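Side-chain contacts in thiosulfate sulfurtransferase (Pseudomonas aeruginosa, PDB 1YT8), which probably transfers sulfur from thiosulfate to cyanide, using a chain that strings together several rhodanese-like domains: residues 55-60 with 364-369; 78-83 with 91-96; 312-317 with 340-345. One frame throughout, in Å; residues are numbered along the deposited sequence.

Contact 1 of 3, residues 55-60 with 364-369; sequences IHARVP and GAWSAP
A57 and P369 form the close-packed heart of this contact, in which a helix of one rhodanese fold meets a loop far along the chain. Helix 51-58 belongs to the first of four five-stranded parallel sheet units; segment 364-369 lies between strand 348-352, in the third sheet, and strand 378-379, in the fourth. The proline ring reaches the helix with CG, which rests 3.7 Å from A57 N and 3.8 Å from A57 CB. Such an approach suits a kink: the amides of H56 and A57 make no bond to the preceding turn, and the small methyl of A57 lets the ring come up to the backbone. The same methyl receives W366, whose six-membered ring arrives edge first, with A57 CB in the indole plane and 3.8 Å from CH2. With CG anti to the backbone N (chi1 176°), W366 sends its indole out from the loop toward the helix, while A368 CA lies 3.6 Å above one face, offset toward the rim. A flat, rigid side chain can thus touch the methyl with its rim and its own loop with a face. H56 adds CB, 3.8 Å from P369 CG; its side chain also touches P371 and R62, and ND1 is hydrogen-bonded to the hydroxyl of Y88. Away from these apolar touches the loop is looser: A365 and S367 are exposed and reach nothing on the helix, and serine is at ease facing solvent. The polar join between the segments is likewise indirect, made through a water. It accepts from the H56 amide left over by the kink, at 3.0 Å from N, and lies 2.8 Å from P369 O, to which it can donate.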
loop_
_atom_site.group_PDB
_atom_site.type_symbol
_atom_site.label_atom_id
_atom_site.label_comp_id
_atom_site.label_asym_id
_atom_site.label_seq_id
_atom_site.Cartn_x
_atom_site.Cartn_y
_atom_site.Cartn_z
ATOM N N ILE A 55 4.014 12.753 -2.051
ATOM C CA ILE A 55 5.372 12.868 -2.571
ATOM C C ILE A 55 6.478 13.057 -1.532
ATOM O O ILE A 55 7.522 12.412 -1.622
ATOM C CB ILE A 55 5.459 13.988 -3.645
ATOM C CG1 ILE A 55 6.780 13.872 -4.410
ATOM C CG2 ILE A 55 5.317 15.365 -2.998
ATOM C CD1 ILE A 55 6.877 12.622 -5.284
ATOM N N HIS A 56 6.262 13.912 -0.536
ATOM C CA HIS A 56 7.302 14.138 0.464
ATOM C C HIS A 56 7.584 12.930 1.347
ATOM O O HIS A 56 8.656 12.833 1.945
ATOM C CB HIS A 56 6.967 15.354 1.330
ATOM C CG HIS A 56 7.074 16.654 0.597
ATOM N ND1 HIS A 56 7.923 16.828 -0.475
ATOM C CD2 HIS A 56 6.464 17.846 0.793
ATOM C CE1 HIS A 56 7.830 18.073 -0.908
ATOM N NE2 HIS A 56 6.952 18.712 -0.157
ATOM N N ALA A 57 6.632 12.007 1.425
ATOM C CA ALA A 57 6.821 10.810 2.232
ATOM C C ALA A 57 7.401 9.674 1.390
ATOM O O ALA A 57 8.280 8.945 1.845
ATOM C CB ALA A 57 5.490 10.373 2.851
ATOM N N ARG A 58 6.923 9.533 0.158
ATOM C CA ARG A 58 7.392 8.460 -0.718
ATOM C C ARG A 58 8.713 8.758 -1.434
ATOM O O ARG A 58 9.447 7.840 -1.798
ATOM C CB ARG A 58 6.292 8.113 -1.728
ATOM C CG ARG A 58 5.008 7.657 -1.042
ATOM C CD ARG A 58 3.875 7.411 -2.014
ATOM N NE ARG A 58 4.099 6.242 -2.856
ATOM C CZ ARG A 58 3.227 5.811 -3.758
ATOM N NH1 ARG A 58 2.078 6.456 -3.922
ATOM N NH2 ARG A 58 3.501 4.743 -4.499
ATOM N N VAL A 59 9.012 10.037 -1.634
ATOM C CA VAL A 59 10.255 10.449 -2.284
ATOM C C VAL A 59 10.772 11.664 -1.508
ATOM O O VAL A 59 10.741 12.788 -2.004
ATOM C CB VAL A 59 10.026 10.849 -3.769
ATOM C CG1 VAL A 59 11.367 11.107 -4.455
ATOM C CG2 VAL A 59 9.266 9.751 -4.504
ATOM N N PRO A 60 11.254 11.444 -0.271
ATOM C CA PRO A 60 11.772 12.515 0.589
ATOM C C PRO A 60 12.993 13.293 0.093
ATOM O O PRO A 60 13.090 14.499 0.326
ATOM C CB PRO A 60 12.036 11.795 1.911
ATOM C CG PRO A 60 12.420 10.422 1.467
ATOM C CD PRO A 60 11.391 10.134 0.392
ATOM N N GLY A 364 0.218 9.025 18.997
ATOM C CA GLY A 364 -0.837 9.365 18.060
ATOM C C GLY A 364 -0.599 8.832 16.661
ATOM O O GLY A 364 0.389 8.143 16.400
ATOM N N ALA A 365 -1.513 9.157 15.757
ATOM C CA ALA A 365 -1.422 8.715 14.373
ATOM C C ALA A 365 -0.271 9.404 13.647
ATOM O O ALA A 365 0.172 10.485 14.042
ATOM C CB ALA A 365 -2.731 8.995 13.655
ATOM N N TRP A 366 0.212 8.768 12.584
ATOM C CA TRP A 366 1.304 9.318 11.788
ATOM C C TRP A 366 0.838 10.575 11.058
ATOM O O TRP A 366 -0.257 10.606 10.500
ATOM C CB TRP A 366 1.779 8.282 10.764
ATOM C CG TRP A 366 2.848 8.775 9.824
ATOM C CD1 TRP A 366 4.103 9.199 10.157
ATOM C CD2 TRP A 366 2.760 8.866 8.395
ATOM N NE1 TRP A 366 4.804 9.547 9.025
ATOM C CE2 TRP A 366 4.003 9.352 7.930
ATOM C CE3 TRP A 366 1.751 8.584 7.464
ATOM C CZ2 TRP A 366 4.266 9.560 6.570
ATOM C CZ3 TRP A 366 2.012 8.792 6.110
ATOM C CH2 TRP A 366 3.262 9.277 5.678
ATOM N N SER A 367 1.667 11.613 11.072
ATOM C CA SER A 367 1.331 12.854 10.385
ATOM C C SER A 367 2.200 12.960 9.137
ATOM O O SER A 367 3.389 13.281 9.217
ATOM C CB SER A 367 1.573 14.055 11.299
ATOM O OG SER A 367 1.179 15.253 10.657
ATOM N N ALA A 368 1.600 12.680 7.987
ATOM C CA ALA A 368 2.314 12.722 6.718
ATOM C C ALA A 368 2.912 14.095 6.428
ATOM O O ALA A 368 2.290 15.126 6.696
ATOM C CB ALA A 368 1.377 12.317 5.592
ATOM N N PRO A 369 4.139 14.126 5.884
ATOM C CA PRO A 369 4.788 15.401 5.566
ATOM C C PRO A 369 4.103 16.030 4.358
ATOM O O PRO A 369 3.913 15.376 3.331
ATOM C CB PRO A 369 6.226 14.987 5.274
ATOM C CG PRO A 369 6.049 13.639 4.643
ATOM C CD PRO A 369 5.013 12.990 5.536
HETATM O O HOH W 1 3.778 15.249 0.516
#

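Contact 2 of 3, residues 78-83 with 91-96; sequences VAAQRL and VALLDG
A80, L83, V91 and L93 meet without a flat group among them; the flat group nearby is the R82 guanidinium, with V78 CG1 lying over it, 3.6 Å above the centre of one face, and E449 salt-bridged to NH2. That pair sits on the helix itself, apart from the aliphatic surface applied to the strand. Helix 75-85 links strands 66-69 and 91-94 in a beta-alpha-beta crossover of the rhodanese fold, and helix 78-83 runs antiparallel to strand 91-94, at 173°, with axes 8.4 Å apart. A80 lies between two strand residues: its CB is 3.9 Å from V91 CG1 and 3.8 Å from L93 CD2. Alanine suits the place, since a short side chain lets the branched ones opposite approach the helix backbone. V91, with CG1 anti to its amide nitrogen (chi1 -174°), splits its methyls, giving CG1 to A80 and CG2 to L83 CB at 4.0 Å. The L83 side chain lies roughly perpendicular to that of V91. All these touches are between carbons, so dispersion and exclusion of water hold the helix here, while directional bonds to strands 7-9 and 66-69 fix the strand.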
loop_
_atom_site.group_PDB
_atom_site.type_symbol
_atom_site.label_atom_id
_atom_site.label_comp_id
_atom_site.label_asym_id
_atom_site.label_seq_id
_atom_site.Cartn_x
_atom_site.Cartn_y
_atom_site.Cartn_z
ATOM N N VAL A 78 2.349 17.795 -16.501
ATOM C CA VAL A 78 1.794 18.583 -15.403
ATOM C C VAL A 78 2.442 18.132 -14.093
ATOM O O VAL A 78 2.822 18.951 -13.251
ATOM C CB VAL A 78 0.255 18.406 -15.306
ATOM C CG1 VAL A 78 -0.295 19.147 -14.087
ATOM C CG2 VAL A 78 -0.402 18.933 -16.574
ATOM N N ALA A 79 2.574 16.820 -13.929
ATOM C CA ALA A 79 3.189 16.267 -12.731
ATOM C C ALA A 79 4.633 16.753 -12.603
ATOM O O ALA A 79 5.072 17.145 -11.522
ATOM C CB ALA A 79 3.150 14.747 -12.787
ATOM N N ALA A 80 5.363 16.731 -13.712
ATOM C CA ALA A 80 6.759 17.166 -13.717
ATOM C C ALA A 80 6.905 18.612 -13.258
ATOM O O ALA A 80 7.803 18.934 -12.481
ATOM C CB ALA A 80 7.353 16.998 -15.112
ATOM N N GLN A 81 6.019 19.480 -13.741
ATOM C CA GLN A 81 6.055 20.894 -13.378
ATOM C C GLN A 81 5.754 21.111 -11.899
ATOM O O GLN A 81 6.431 21.885 -11.223
ATOM C CB GLN A 81 5.043 21.684 -14.215
ATOM C CG GLN A 81 5.057 23.185 -13.953
ATOM C CD GLN A 81 6.400 23.818 -14.281
ATOM O OE1 GLN A 81 6.921 23.651 -15.384
ATOM N NE2 GLN A 81 6.964 24.552 -13.324
ATOM N N ARG A 82 4.727 20.436 -11.397
ATOM C CA ARG A 82 4.363 20.589 -10.000
ATOM C C ARG A 82 5.485 20.101 -9.107
ATOM O O ARG A 82 5.735 20.669 -8.047
ATOM C CB ARG A 82 3.062 19.845 -9.708
ATOM C CG ARG A 82 1.874 20.562 -10.325
ATOM C CD ARG A 82 0.562 19.829 -10.136
ATOM N NE ARG A 82 -0.529 20.574 -10.761
ATOM C CZ ARG A 82 -1.768 20.119 -10.902
ATOM N NH1 ARG A 82 -2.092 18.909 -10.459
ATOM N NH2 ARG A 82 -2.684 20.877 -11.493
ATOM N N LEU A 83 6.179 19.054 -9.539
ATOM C CA LEU A 83 7.291 18.538 -8.746
ATOM C C LEU A 83 8.414 19.572 -8.736
ATOM O O LEU A 83 9.053 19.790 -7.711
ATOM C CB LEU A 83 7.789 17.211 -9.313
ATOM C CG LEU A 83 6.861 16.015 -9.095
ATOM C CD1 LEU A 83 7.279 14.835 -9.977
ATOM C CD2 LEU A 83 6.914 15.628 -7.627
ATOM N N VAL A 91 13.922 16.089 -12.131
ATOM C CA VAL A 91 12.697 15.514 -12.659
ATOM C C VAL A 91 12.770 15.331 -14.168
ATOM O O VAL A 91 13.304 16.180 -14.884
ATOM C CB VAL A 91 11.488 16.415 -12.330
ATOM C CG1 VAL A 91 10.202 15.733 -12.752
ATOM C CG2 VAL A 91 11.463 16.728 -10.845
ATOM N N ALA A 92 12.232 14.218 -14.648
ATOM C CA ALA A 92 12.228 13.935 -16.075
ATOM C C ALA A 92 10.971 13.191 -16.495
ATOM O O ALA A 92 10.261 12.622 -15.664
ATOM C CB ALA A 92 13.456 13.118 -16.445
ATOM N N LEU A 93 10.701 13.212 -17.795
ATOM C CA LEU A 93 9.557 12.513 -18.366
ATOM C C LEU A 93 10.135 11.265 -19.018
ATOM O O LEU A 93 11.229 11.316 -19.574
ATOM C CB LEU A 93 8.888 13.366 -19.445
ATOM C CG LEU A 93 8.359 14.747 -19.056
ATOM C CD1 LEU A 93 7.919 15.498 -20.314
ATOM C CD2 LEU A 93 7.202 14.596 -18.088
ATOM N N LEU A 94 9.416 10.150 -18.938
ATOM C CA LEU A 94 9.872 8.910 -19.560
ATOM C C LEU A 94 9.628 9.036 -21.059
ATOM O O LEU A 94 8.508 9.303 -21.490
ATOM C CB LEU A 94 9.087 7.713 -19.021
ATOM C CG LEU A 94 9.392 6.359 -19.671
ATOM C CD1 LEU A 94 10.820 5.942 -19.350
ATOM C CD2 LEU A 94 8.412 5.316 -19.163
ATOM N N ASP A 95 10.676 8.842 -21.850
ATOM C CA ASP A 95 10.571 8.949 -23.299
ATOM C C ASP A 95 9.493 8.029 -23.871
ATOM O O ASP A 95 9.569 6.807 -23.743
ATOM C CB ASP A 95 11.926 8.632 -23.937
ATOM C CG ASP A 95 11.924 8.823 -25.437
ATOM O OD1 ASP A 95 11.576 9.929 -25.896
ATOM O OD2 ASP A 95 12.276 7.869 -26.159
ATOM N N GLY A 96 8.484 8.629 -24.498
ATOM C CA GLY A 96 7.405 7.856 -25.090
ATOM C C GLY A 96 6.369 7.349 -24.103
ATOM O O GLY A 96 5.412 6.677 -24.491
#

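Contact 3 of 3, residues 312-317 with 340-345; sequences QETDHV and SWLAQM
T314 OG1 is gripped by two hydrogen-bonding partners, the carbonyl O of L310 one turn back and the hydroxyl of S116 on helix 114-127, and it also meets the terminal methyl of M345, 3.8 Å away at CE. The torsion of T314 (chi1 -43°) sets OG1 beside its own amide nitrogen and CG2 anti to it, dividing the residue into a polar branch and an apolar one. CG2 lies 3.8 Å from L342 CD2, the two side chains lying alongside and pointing opposite ways. Threonine therefore suits a buried site, its hydroxyl satisfied and its methyl added to the core. M345, a selenomethionine, is bent at its last torsion (chi3 -76°), which turns CE toward OG1; its flexible chain also packs on F119. In the rhodanese fold this contact sets the segment ahead of strand 324-328 against helix 334-344, which crosses from that strand to strand 348-352. Two residues before T314, Q312 turns the other way, lies against T197 and R198 and joins them in the sulfite pocket seen here. In the last turn of the helix, S340 O accepts from Q344 N and Q344 NE2 on opposite faces of its carbonyl plane. The side-chain bond is 2.9 Å from NE2 to S340 O, with an N-H...O angle of 152°, and Q344 OE1 accepts a hydrogen bond from the backbone N of I529.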
loop_
_atom_site.group_PDB
_atom_site.type_symbol
_atom_site.label_atom_id
_atom_site.label_comp_id
_atom_site.label_asym_id
_atom_site.label_seq_id
_atom_site.Cartn_x
_atom_site.Cartn_y
_atom_site.Cartn_z
ATOM N N GLN A 312 4.058 -6.783 1.762
ATOM C CA GLN A 312 3.058 -6.970 0.706
ATOM C C GLN A 312 2.856 -5.757 -0.216
ATOM O O GLN A 312 2.642 -5.921 -1.415
ATOM C CB GLN A 312 1.713 -7.353 1.340
ATOM C CG GLN A 312 0.540 -7.494 0.372
ATOM C CD GLN A 312 0.637 -8.720 -0.523
ATOM O OE1 GLN A 312 1.473 -9.603 -0.310
ATOM N NE2 GLN A 312 -0.235 -8.786 -1.524
ATOM N N GLU A 313 2.922 -4.548 0.339
ATOM C CA GLU A 313 2.712 -3.331 -0.453
ATOM C C GLU A 313 3.919 -2.399 -0.349
ATOM O O GLU A 313 3.769 -1.188 -0.194
ATOM C CB GLU A 313 1.460 -2.590 0.045
ATOM C CG GLU A 313 0.226 -3.470 0.238
ATOM C CD GLU A 313 -0.996 -2.683 0.699
ATOM O OE1 GLU A 313 -0.831 -1.739 1.505
ATOM O OE2 GLU A 313 -2.123 -3.014 0.267
ATOM N N THR A 314 5.110 -2.974 -0.458
ATOM C CA THR A 314 6.360 -2.228 -0.334
ATOM C C THR A 314 6.440 -0.927 -1.141
ATOM O O THR A 314 6.935 0.090 -0.646
ATOM C CB THR A 314 7.556 -3.133 -0.714
ATOM O OG1 THR A 314 7.374 -4.433 -0.131
ATOM C CG2 THR A 314 8.857 -2.547 -0.194
ATOM N N ASP A 315 5.950 -0.959 -2.376
ATOM C CA ASP A 315 5.996 0.209 -3.251
ATOM C C ASP A 315 5.120 1.395 -2.829
ATOM O O ASP A 315 5.291 2.504 -3.340
ATOM C CB ASP A 315 5.652 -0.209 -4.683
ATOM C CG ASP A 315 4.282 -0.838 -4.790
ATOM O OD1 ASP A 315 4.078 -1.927 -4.208
ATOM O OD2 ASP A 315 3.408 -0.237 -5.452
ATOM N N HIS A 316 4.187 1.171 -1.907
ATOM C CA HIS A 316 3.327 2.254 -1.433
ATOM C C HIS A 316 4.084 3.146 -0.452
ATOM O O HIS A 316 3.710 4.298 -0.233
ATOM C CB HIS A 316 2.086 1.709 -0.713
ATOM C CG HIS A 316 1.066 1.098 -1.624
ATOM N ND1 HIS A 316 -0.206 0.775 -1.199
ATOM C CD2 HIS A 316 1.127 0.741 -2.930
ATOM C CE1 HIS A 316 -0.884 0.247 -2.202
ATOM N NE2 HIS A 316 -0.098 0.214 -3.263
ATOM N N VAL A 317 5.147 2.598 0.134
ATOM C CA VAL A 317 5.953 3.309 1.125
ATOM C C VAL A 317 7.358 3.613 0.610
ATOM O O VAL A 317 7.778 4.771 0.561
ATOM C CB VAL A 317 6.058 2.470 2.419
ATOM C CG1 VAL A 317 6.851 3.222 3.479
ATOM C CG2 VAL A 317 4.657 2.130 2.926
ATOM N N SER A 340 14.227 -9.471 6.786
ATOM C CA SER A 340 14.770 -10.598 6.031
ATOM C C SER A 340 14.081 -10.710 4.670
ATOM O O SER A 340 14.720 -11.035 3.671
ATOM C CB SER A 340 14.634 -11.916 6.818
ATOM O OG SER A 340 13.303 -12.398 6.854
ATOM N N TRP A 341 12.781 -10.430 4.627
ATOM C CA TRP A 341 12.043 -10.494 3.370
ATOM C C TRP A 341 12.399 -9.322 2.451
ATOM O O TRP A 341 12.581 -9.500 1.245
ATOM C CB TRP A 341 10.532 -10.529 3.648
ATOM C CG TRP A 341 10.090 -11.845 4.221
ATOM C CD1 TRP A 341 9.408 -12.050 5.389
ATOM C CD2 TRP A 341 10.334 -13.142 3.664
ATOM N NE1 TRP A 341 9.217 -13.402 5.594
ATOM C CE2 TRP A 341 9.775 -14.091 4.548
ATOM C CE3 TRP A 341 10.975 -13.595 2.498
ATOM C CZ2 TRP A 341 9.836 -15.470 4.304
ATOM C CZ3 TRP A 341 11.037 -14.967 2.256
ATOM C CH2 TRP A 341 10.469 -15.887 3.157
ATOM N N LEU A 342 12.506 -8.125 3.020
ATOM C CA LEU A 342 12.863 -6.943 2.235
ATOM C C LEU A 342 14.273 -7.104 1.647
ATOM O O LEU A 342 14.551 -6.661 0.531
ATOM C CB LEU A 342 12.778 -5.689 3.121
ATOM C CG LEU A 342 11.347 -5.318 3.535
ATOM C CD1 LEU A 342 11.358 -4.363 4.723
ATOM C CD2 LEU A 342 10.625 -4.705 2.348
ATOM N N ALA A 343 15.160 -7.747 2.403
ATOM C CA ALA A 343 16.526 -7.982 1.945
ATOM C C ALA A 343 16.503 -8.923 0.739
ATOM O O ALA A 343 17.227 -8.720 -0.241
ATOM C CB ALA A 343 17.355 -8.594 3.074
ATOM N N GLN A 344 15.657 -9.945 0.811
ATOM C CA GLN A 344 15.536 -10.916 -0.266
ATOM C C GLN A 344 14.897 -10.291 -1.498
ATOM O O GLN A 344 15.057 -10.783 -2.615
ATOM C CB GLN A 344 14.751 -12.138 0.227
ATOM C CG GLN A 344 15.576 -12.975 1.216
ATOM C CD GLN A 344 14.791 -14.077 1.901
ATOM O OE1 GLN A 344 14.513 -15.122 1.316
ATOM N NE2 GLN A 344 14.437 -13.847 3.155
HETATM N N MSE A 345 14.185 -9.189 -1.293
HETATM C CA MSE A 345 13.571 -8.481 -2.403
HETATM C C MSE A 345 14.536 -7.407 -2.905
HETATM O O MSE A 345 14.145 -6.477 -3.612
HETATM C CB MSE A 345 12.232 -7.866 -1.986
HETATM C CG MSE A 345 11.110 -8.892 -1.898
HETATM SE SE MSE A 345 9.346 -8.082 -1.719
HETATM C CE MSE A 345 9.463 -7.570 0.122
#

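In the fold
From the N terminus, helix 51-58 opens contact 1, whose loop of some 300 residues closes only at 364-369. Contact 2 lies inside it, a short closure of one helix on the next strand in the first sheet unit; contact 3 follows in the third unit, where the segment before a strand meets the helix after it. Contacts 2 and 3 stand in series, about 14 Å apart at their nearest atoms, and none of the three cross. Contact 1 adjoins both: I55 CG1 packs against L83 CD2 at 3.7 Å, while R58 NH2 probably bonds to D315 O at 3.1 Å. Helix 51-58 thus ties the first domain's core to the third domain and to the loop leading into the fourth.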